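Vesicular integral-membrane protein VIP36 (Canis lupus familiaris, PDB 2DUQ) acts as an intracellular lectin of the early secretory pathway, its lumenal calcium-binding domain binding high-mannose glycans and aiding transport and sorting of the glycoproteins that carry them. Local coordinates at residues S37-L42 with N217-S222. Numbering follows the deposited sequence. Where two conformers were deposited one is given.
Sequences SQYVRL and NHDIIS
Arg41 grips Asp219 across two antiparallel strands near one margin of the eight-stranded sheet of this legume-lectin-like beta-sandwich, an instructive case of a side-on salt bridge built on a non-hydrogen-bonded pair. Arg41 NE donates to Asp219 OD1 at 2.7 Å and Arg41 NH2 to Asp219 OD2 at 3.0 Å, both nearly straight and in the guanidinium plane. Each carboxylate oxygen offers its syn lone pair, and the two flat groups lie only 13° from coplanar. A bend at chi3 (-70°) turns the guanidinium alongside the carboxylate.

The guanidinium is also layered between neighbours: Tyr39 CE1 sits over its centre, 3.5 Å from the plane, while Asn217 OD1 approaches the opposite face off-centre, without a hydrogen bond. Second-shell His73, on strand 64-73, bonds to both Asp219 and Asn217: its NE2 with Asp219 OD2, its carbonyl O with Asn217 ND2.

Next along the ladder Val40 and Ile220 form a hydrogen-bonded pair (Val40 N to Ile220 O and Ile220 N to Val40 O, each 2.8 Å), their side chains on the opposite face. Leu42, where the chain turns a corner, adds a bent bond from its N to His218 O (135° at the hydrogen) and reaches inward to Ala207 and Ala209 of the other sheet. Leu42 CD1 also packs 3.7 Å from Ile220 CG1.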
loop_
_atom_site.group_PDB
_atom_site.type_symbol
_atom_site.label_atom_id
_atom_site.label_comp_id
_atom_site.label_asym_id
_atom_site.label_seq_id
_atom_site.Cartn_x
_atom_site.Cartn_y
_atom_site.Cartn_z
ATOM N N SER A 37 -1.011 15.210 -14.400
ATOM C CA SER A 37 0.445 15.185 -14.582
ATOM C C SER A 37 1.218 15.260 -13.247
ATOM O O SER A 37 2.383 14.886 -13.193
ATOM C CB SER A 37 0.895 16.334 -15.501
ATOM O OG SER A 37 0.642 17.569 -14.859
ATOM N N GLN A 38 0.596 15.747 -12.178
ATOM C CA GLN A 38 1.372 15.862 -10.957
ATOM C C GLN A 38 0.974 14.952 -9.788
ATOM O O GLN A 38 1.593 14.976 -8.721
ATOM C CB GLN A 38 1.590 17.327 -10.567
ATOM C CG GLN A 38 2.456 18.147 -11.614
ATOM C CD GLN A 38 3.907 17.628 -11.813
ATOM O OE1 GLN A 38 4.739 17.689 -10.895
ATOM N NE2 GLN A 38 4.213 17.135 -13.042
ATOM N N TYR A 39 -0.034 14.111 -10.013
ATOM C CA TYR A 39 -0.414 13.098 -9.001
ATOM C C TYR A 39 -1.412 12.144 -9.623
ATOM O O TYR A 39 -2.100 12.496 -10.604
ATOM C CB TYR A 39 -1.032 13.748 -7.735
ATOM C CG TYR A 39 -2.186 14.684 -8.035
ATOM C CD1 TYR A 39 -3.458 14.188 -8.349
ATOM C CD2 TYR A 39 -1.998 16.064 -8.028
ATOM C CE1 TYR A 39 -4.521 15.043 -8.644
ATOM C CE2 TYR A 39 -3.046 16.930 -8.304
ATOM C CZ TYR A 39 -4.301 16.418 -8.623
ATOM O OH TYR A 39 -5.324 17.286 -8.914
ATOM N N VAL A 40 -1.467 10.939 -9.059
ATOM C CA VAL A 40 -2.535 9.974 -9.342
ATOM C C VAL A 40 -3.452 10.032 -8.121
ATOM O O VAL A 40 -3.055 9.675 -7.028
ATOM C CB VAL A 40 -1.994 8.540 -9.610
ATOM C CG1 VAL A 40 -3.161 7.557 -9.886
ATOM C CG2 VAL A 40 -1.074 8.540 -10.843
ATOM N N ARG A 41 -4.676 10.500 -8.323
ATOM C CA ARG A 41 -5.616 10.731 -7.211
ATOM C C ARG A 41 -6.563 9.548 -7.106
ATOM O O ARG A 41 -7.526 9.449 -7.869
ATOM C CB ARG A 41 -6.406 12.023 -7.439
ATOM C CG ARG A 41 -7.368 12.365 -6.294
ATOM C CD ARG A 41 -7.577 13.880 -6.147
ATOM N NE ARG A 41 -6.388 14.563 -5.634
ATOM C CZ ARG A 41 -6.215 15.887 -5.627
ATOM N NH1 ARG A 41 -7.155 16.690 -6.117
ATOM N NH2 ARG A 41 -5.097 16.416 -5.133
ATOM N N LEU A 42 -6.248 8.613 -6.209
ATOM C CA LEU A 42 -7.024 7.386 -6.115
ATOM C C LEU A 42 -8.482 7.677 -5.788
ATOM O O LEU A 42 -9.380 7.070 -6.360
ATOM C CB LEU A 42 -6.382 6.415 -5.089
ATOM C CG LEU A 42 -4.927 5.999 -5.388
ATOM C CD1 LEU A 42 -4.384 5.065 -4.293
ATOM C CD2 LEU A 42 -4.825 5.292 -6.718
ATOM N N ASN A 217 -8.609 13.401 -0.118
ATOM C CA ASN A 217 -7.820 13.112 -1.324
ATOM C C ASN A 217 -6.772 12.072 -0.971
ATOM O O ASN A 217 -6.067 12.245 0.016
ATOM C CB ASN A 217 -7.093 14.366 -1.819
ATOM C CG ASN A 217 -8.045 15.467 -2.263
ATOM O OD1 ASN A 217 -8.697 15.348 -3.288
ATOM N ND2 ASN A 217 -8.130 16.540 -1.474
ATOM N N HIS A 218 -6.688 10.991 -1.745
ATOM C CA HIS A 218 -5.668 9.978 -1.514
ATOM C C HIS A 218 -4.831 9.932 -2.781
ATOM O O HIS A 218 -5.264 9.359 -3.787
ATOM C CB HIS A 218 -6.275 8.581 -1.228
ATOM C CG HIS A 218 -7.101 8.515 0.022
ATOM N ND1 HIS A 218 -8.470 8.660 0.019
ATOM C CD2 HIS A 218 -6.749 8.316 1.317
ATOM C CE1 HIS A 218 -8.926 8.563 1.258
ATOM N NE2 HIS A 218 -7.899 8.363 2.066
ATOM N N ASP A 219 -3.664 10.573 -2.734
ATOM C CA ASP A 219 -2.782 10.702 -3.913
ATOM C C ASP A 219 -1.536 9.821 -3.847
ATOM O O ASP A 219 -0.878 9.728 -2.820
ATOM C CB ASP A 219 -2.279 12.147 -4.063
ATOM C CG ASP A 219 -3.394 13.170 -4.268
ATOM O OD1 ASP A 219 -4.536 12.811 -4.654
ATOM O OD2 ASP A 219 -3.113 14.372 -4.067
ATOM N N ILE A 220 -1.203 9.206 -4.971
ATOM C CA ILE A 220 0.101 8.620 -5.166
ATOM C C ILE A 220 0.853 9.534 -6.124
ATOM O O ILE A 220 0.344 9.860 -7.196
ATOM C CB ILE A 220 -0.035 7.209 -5.757
ATOM C CG1 ILE A 220 -0.955 6.353 -4.857
ATOM C CG2 ILE A 220 1.339 6.555 -5.983
ATOM C CD1 ILE A 220 -0.473 6.193 -3.389
ATOM N N ILE A 221 2.034 9.981 -5.707
ATOM C CA ILE A 221 2.828 10.920 -6.514
ATOM C C ILE A 221 3.863 10.111 -7.284
ATOM O O ILE A 221 3.996 10.257 -8.510
ATOM C CB ILE A 221 3.424 12.041 -5.635
ATOM C CG1 ILE A 221 2.285 12.829 -4.977
ATOM C CG2 ILE A 221 4.295 12.985 -6.459
ATOM C CD1 ILE A 221 2.534 13.187 -3.588
ATOM N N SER A 222 4.548 9.197 -6.589
ATOM C CA SER A 222 5.482 8.295 -7.249
ATOM C C SER A 222 5.612 6.985 -6.491
ATOM O O SER A 222 5.380 6.935 -5.282
ATOM C CB SER A 222 6.877 8.942 -7.364
ATOM O OG SER A 222 7.467 9.128 -6.090
#